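Local atomic coordinates of carbon dioxide concentrating mechanism protein (Nostoc sp., PDB entry 4N8X), a protein that probably forms the vertices of the carboxysome shell as a homopentamer and is thought to induce curvature where it inserts into the flat hexagonal layer of CcmK. Residues A[20-25]-A[42-47]; A[46-51]-A[77-82]. All blocks are in the same frame, centred on the assembly; numbering follows the deposited sequence.

Overall arrangement
Both contacts belong to the beta barrel of one CcmL subunit, and they show how strand pairing and loop packing share the work in a small barrel. Contact 1 is the more buried: strands 24-30 and 39-44 are zipped together by main-chain hydrogen bonds, with a water-bridged lysine-aspartate fringe where one strand begins and the other ends. Contact 2, about 8 Å away between centres, is partly buried and mainly apolar, the loop 46-51 resting on strand 77-88 and gaining one bridging water. The two share Asn46 and Ser47, and Asp45 joins them, since its carboxylate accepts three backbone amides of the loop. Ala44 also bonds to Val79 through the backbone.

Contact 1: A[20-25]-A[42-47]; sequences RGVKLL and VAADNS
Leu25 and Ala43 form an antiparallel hydrogen-bonded pair, and their two mutual bonds fix the register of this ladder. Leu25 N gives a nearly straight bond to Ala43 O (2.9 Å, 177° at the hydrogen), while Ala43 N returns one to Leu25 O, lying in the carbonyl plane. One step on, Leu24 and Ala44 make a non-hydrogen-bonded pair with CA atoms 4.7 Å apart. Just beyond the ladder, Asp45 N bonds to Lys23 O at 2.9 Å, its donor tilted from the carbonyl plane. CA-H...O contacts fill in between, the shortest from Val42 CA to Leu25 O at 3.2 Å.

Apolar contacts flank these bonds. On the face bearing Leu24 and Ala44, the CG1 methyl of Val22 lies 3.7 Å from Ala44 CB, and Leu24 CB touches Val42 CG1. On the opposite face Leu25 crosses the aspartate at a slant, its CD1 methyl 3.7 Å from Asp45 CB and also beside OD2.

The charged groups meet through water. Lys23 runs out past the carbonyl of Asp45 and bends at chi3 (-72°), which brings NZ to 4.9 Å from Asp45 OD2. One water accepts from NZ and donates to OD2; a second donates to Asp45 O, with only a weak bond from NZ. The carboxylate is gripped further by backbone amides: OD1 takes those of Val48 and Gly49, OD2 that of Ala50, a set of donors likely to stabilise its negative charge.

Within the barrel, strand 39-44 is thus joined to strand 24-30, which pairs in turn with strand 2-11 through Leu24 and Val10. Ala44 also makes backbone hydrogen bonds to Ala77 and Val79 of strand 77-88, and Val42 packs on Leu57 of a neighbouring subunit.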
loop_
_atom_site.group_PDB
_atom_site.type_symbol
_atom_site.label_atom_id
_atom_site.label_comp_id
_atom_site.label_asym_id
_atom_site.label_seq_id
_atom_site.Cartn_x
_atom_site.Cartn_y
_atom_site.Cartn_z
ATOM N N ARG A 20 -21.917 6.808 -8.528
ATOM C CA ARG A 20 -22.747 7.568 -9.454
ATOM C C ARG A 20 -22.304 9.036 -9.501
ATOM O O ARG A 20 -22.170 9.693 -8.460
ATOM C CB ARG A 20 -24.225 7.485 -9.078
ATOM C CG ARG A 20 -24.895 6.129 -9.368
ATOM C CD ARG A 20 -24.294 5.400 -10.568
ATOM N NE ARG A 20 -25.132 4.296 -11.070
ATOM C CZ ARG A 20 -25.158 3.063 -10.560
ATOM N NH1 ARG A 20 -24.430 2.756 -9.502
ATOM N NH2 ARG A 20 -25.932 2.130 -11.096
ATOM N N GLY A 21 -22.083 9.561 -10.701
ATOM C CA GLY A 21 -21.663 10.951 -10.797
ATOM C C GLY A 21 -20.153 11.197 -10.735
ATOM O O GLY A 21 -19.665 12.242 -11.183
ATOM N N VAL A 22 -19.407 10.241 -10.196
ATOM C CA VAL A 22 -17.968 10.399 -10.057
ATOM C C VAL A 22 -17.210 10.291 -11.395
ATOM O O VAL A 22 -17.215 9.232 -12.053
ATOM C CB VAL A 22 -17.436 9.328 -9.108
ATOM C CG1 VAL A 22 -15.921 9.476 -8.932
ATOM C CG2 VAL A 22 -18.188 9.398 -7.772
ATOM N N LYS A 23 -16.555 11.374 -11.796
ATOM C CA LYS A 23 -15.731 11.370 -13.008
ATOM C C LYS A 23 -14.503 10.502 -12.776
ATOM O O LYS A 23 -13.802 10.657 -11.749
ATOM C CB LYS A 23 -15.293 12.797 -13.352
ATOM C CG LYS A 23 -14.275 12.892 -14.475
ATOM C CD LYS A 23 -13.822 14.312 -14.609
ATOM C CE LYS A 23 -14.887 15.187 -15.192
ATOM N NZ LYS A 23 -14.468 16.632 -15.201
ATOM N N LEU A 24 -14.222 9.586 -13.706
ATOM C CA LEU A 24 -13.019 8.741 -13.611
ATOM C C LEU A 24 -12.078 9.093 -14.743
ATOM O O LEU A 24 -12.490 9.117 -15.912
ATOM C CB LEU A 24 -13.409 7.279 -13.747
ATOM C CG LEU A 24 -14.481 6.936 -12.721
ATOM C CD1 LEU A 24 -15.157 5.650 -13.104
ATOM C CD2 LEU A 24 -13.780 6.794 -11.371
ATOM N N LEU A 25 -10.825 9.379 -14.397
ATOM C CA LEU A 25 -9.811 9.752 -15.391
ATOM C C LEU A 25 -8.770 8.661 -15.568
ATOM O O LEU A 25 -8.370 8.028 -14.588
ATOM C CB LEU A 25 -9.072 11.004 -14.936
ATOM C CG LEU A 25 -9.940 12.270 -14.815
ATOM C CD1 LEU A 25 -9.044 13.489 -14.563
ATOM C CD2 LEU A 25 -10.770 12.468 -16.062
ATOM N N VAL A 42 -6.437 4.635 -12.801
ATOM C CA VAL A 42 -7.688 5.375 -12.902
ATOM C C VAL A 42 -7.913 6.049 -11.579
ATOM O O VAL A 42 -7.843 5.381 -10.544
ATOM C CB VAL A 42 -8.847 4.418 -13.212
ATOM C CG1 VAL A 42 -10.178 5.191 -13.410
ATOM C CG2 VAL A 42 -8.502 3.595 -14.446
ATOM N N ALA A 43 -8.174 7.364 -11.609
ATOM C CA ALA A 43 -8.430 8.130 -10.383
ATOM C C ALA A 43 -9.741 8.910 -10.500
ATOM O O ALA A 43 -10.113 9.343 -11.587
ATOM C CB ALA A 43 -7.259 9.120 -10.101
ATOM N N ALA A 44 -10.389 9.151 -9.367
ATOM C CA ALA A 44 -11.587 9.971 -9.330
ATOM C C ALA A 44 -11.164 11.433 -9.435
ATOM O O ALA A 44 -10.124 11.847 -8.905
ATOM C CB ALA A 44 -12.352 9.726 -8.021
ATOM N N ASP A 45 -11.959 12.234 -10.129
ATOM C CA ASP A 45 -11.661 13.663 -10.171
ATOM C C ASP A 45 -12.957 14.425 -10.006
ATOM O O ASP A 45 -13.481 14.989 -10.936
ATOM C CB ASP A 45 -10.977 14.040 -11.478
ATOM C CG ASP A 45 -10.704 15.571 -11.605
ATOM O OD1 ASP A 45 -10.871 16.322 -10.614
ATOM O OD2 ASP A 45 -10.309 16.042 -12.712
ATOM N N ASN A 46 -13.499 14.426 -8.811
ATOM C CA ASN A 46 -14.764 15.114 -8.623
ATOM C C ASN A 46 -14.581 16.483 -7.984
ATOM O O ASN A 46 -15.541 17.204 -7.777
ATOM C CB ASN A 46 -15.758 14.242 -7.848
ATOM C CG ASN A 46 -15.203 13.739 -6.523
ATOM O OD1 ASN A 46 -14.677 14.510 -5.711
ATOM N ND2 ASN A 46 -15.311 12.435 -6.302
ATOM N N SER A 47 -13.329 16.865 -7.726
ATOM C CA SER A 47 -13.066 18.062 -6.921
ATOM C C SER A 47 -12.138 19.046 -7.637
ATOM O O SER A 47 -12.121 20.221 -7.351
ATOM C CB SER A 47 -12.425 17.619 -5.585
ATOM O OG SER A 47 -11.500 18.568 -5.088
HETATM O O HOH W 1 -11.655 16.403 -15.118
HETATM O O HOH W 2 -14.020 17.493 -11.937
#

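Contact 2: A[46-51]-A[77-82]; sequences NSVGAG and AAVVAI
The loop between strands 39-44 and 55-60 of this CcmL/EutN-family beta barrel lies over strand 77-88, and Val48 makes the larger part of the contact. Its two methyls divide the work. Val48 CG1, anti to the backbone N (chi1 163°), sits among side chains, 3.7 Å from Ile82 CG1 and 3.9 Å from Val79 CG1. Val48 CG2 instead meets the strand's main chain, 3.4 Å from Val80 O. The side chains of Val48 and Ile82 run alongside each other in opposing senses, and Ala50 extends the apolar patch, its CB lying 3.8 Å from Ile82 CG1. An alanine in place of Val48 would remove both methyls and would probably open a gap over Val79 and Ile82, costing the loop much of its hold on the strand.

Gly49, between the two anchors, has backbone angles (83/53) at which a CB would press against the preceding carbonyl oxygen. The turn is further shaped by the Asp45 carboxylate. Beneath the loop the strand reaches the pentamer interface, where Ala81 and Ile82 continue the sheet by antiparallel pairing with a strand of a neighbouring subunit. At the loop's other end the link is polar: one water accepts from Ser47 N at 2.8 Å and donates to Val79 O at 2.9 Å.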
loop_
_atom_site.group_PDB
_atom_site.type_symbol
_atom_site.label_atom_id
_atom_site.label_comp_id
_atom_site.label_asym_id
_atom_site.label_seq_id
_atom_site.Cartn_x
_atom_site.Cartn_y
_atom_site.Cartn_z
ATOM N N ASN A 46 -13.499 14.426 -8.811
ATOM C CA ASN A 46 -14.764 15.114 -8.623
ATOM C C ASN A 46 -14.581 16.483 -7.984
ATOM O O ASN A 46 -15.541 17.204 -7.777
ATOM C CB ASN A 46 -15.758 14.242 -7.848
ATOM C CG ASN A 46 -15.203 13.739 -6.523
ATOM O OD1 ASN A 46 -14.677 14.510 -5.711
ATOM N ND2 ASN A 46 -15.311 12.435 -6.302
ATOM N N SER A 47 -13.329 16.865 -7.726
ATOM C CA SER A 47 -13.066 18.062 -6.921
ATOM C C SER A 47 -12.138 19.046 -7.637
ATOM O O SER A 47 -12.121 20.221 -7.351
ATOM C CB SER A 47 -12.425 17.619 -5.585
ATOM O OG SER A 47 -11.500 18.568 -5.088
ATOM N N VAL A 48 -11.319 18.557 -8.547
ATOM C CA VAL A 48 -10.281 19.421 -9.092
ATOM C C VAL A 48 -10.596 19.866 -10.529
ATOM O O VAL A 48 -10.506 21.026 -10.872
ATOM C CB VAL A 48 -8.912 18.715 -8.996
ATOM C CG1 VAL A 48 -7.894 19.387 -9.908
ATOM C CG2 VAL A 48 -8.428 18.698 -7.530
ATOM N N GLY A 49 -10.969 18.928 -11.379
ATOM C CA GLY A 49 -11.381 19.314 -12.714
ATOM C C GLY A 49 -10.235 19.524 -13.691
ATOM O O GLY A 49 -10.172 20.554 -14.380
ATOM N N ALA A 50 -9.363 18.523 -13.801
ATOM C CA ALA A 50 -8.199 18.574 -14.687
ATOM C C ALA A 50 -8.597 18.282 -16.136
ATOM O O ALA A 50 -9.613 17.603 -16.395
ATOM C CB ALA A 50 -7.110 17.598 -14.218
ATOM N N GLY A 51 -7.824 18.817 -17.084
ATOM C CA GLY A 51 -8.196 18.702 -18.485
ATOM C C GLY A 51 -7.195 17.842 -19.195
ATOM O O GLY A 51 -6.264 17.361 -18.556
ATOM N N ALA A 77 -7.891 6.262 -5.334
ATOM C CA ALA A 77 -7.034 7.195 -6.090
ATOM C C ALA A 77 -7.865 8.372 -6.541
ATOM O O ALA A 77 -8.983 8.184 -7.056
ATOM C CB ALA A 77 -6.333 6.505 -7.324
ATOM N N ALA A 78 -7.369 9.572 -6.228
ATOM C CA ALA A 78 -8.060 10.820 -6.516
ATOM C C ALA A 78 -7.074 11.880 -7.035
ATOM O O ALA A 78 -5.926 11.968 -6.569
ATOM C CB ALA A 78 -8.847 11.331 -5.243
ATOM N N VAL A 79 -7.545 12.691 -7.976
ATOM C CA VAL A 79 -6.813 13.869 -8.401
ATOM C C VAL A 79 -6.944 14.956 -7.336
ATOM O O VAL A 79 -8.036 15.269 -6.906
ATOM C CB VAL A 79 -7.300 14.333 -9.784
ATOM C CG1 VAL A 79 -6.708 15.696 -10.149
ATOM C CG2 VAL A 79 -6.945 13.276 -10.835
ATOM N N VAL A 80 -5.817 15.477 -6.826
ATOM C CA VAL A 80 -5.930 16.451 -5.760
ATOM C C VAL A 80 -5.413 17.819 -6.162
ATOM O O VAL A 80 -5.710 18.823 -5.511
ATOM C CB VAL A 80 -5.288 15.967 -4.406
ATOM C CG1 VAL A 80 -5.909 14.658 -3.953
ATOM C CG2 VAL A 80 -3.742 15.801 -4.503
ATOM N N ALA A 81 -4.638 17.869 -7.235
ATOM C CA ALA A 81 -4.055 19.145 -7.643
ATOM C C ALA A 81 -3.647 19.083 -9.108
ATOM O O ALA A 81 -3.293 18.016 -9.600
ATOM C CB ALA A 81 -2.833 19.460 -6.763
ATOM N N ILE A 82 -3.703 20.225 -9.791
ATOM C CA ILE A 82 -3.106 20.364 -11.118
ATOM C C ILE A 82 -1.765 21.097 -10.950
ATOM O O ILE A 82 -1.676 22.145 -10.296
ATOM C CB ILE A 82 -4.015 21.181 -12.064
ATOM C CG1 ILE A 82 -5.318 20.426 -12.330
ATOM C CG2 ILE A 82 -3.274 21.569 -13.392
ATOM C CD1 ILE A 82 -6.514 21.360 -12.726
HETATM O O HOH W 3 -10.803 15.666 -7.636
#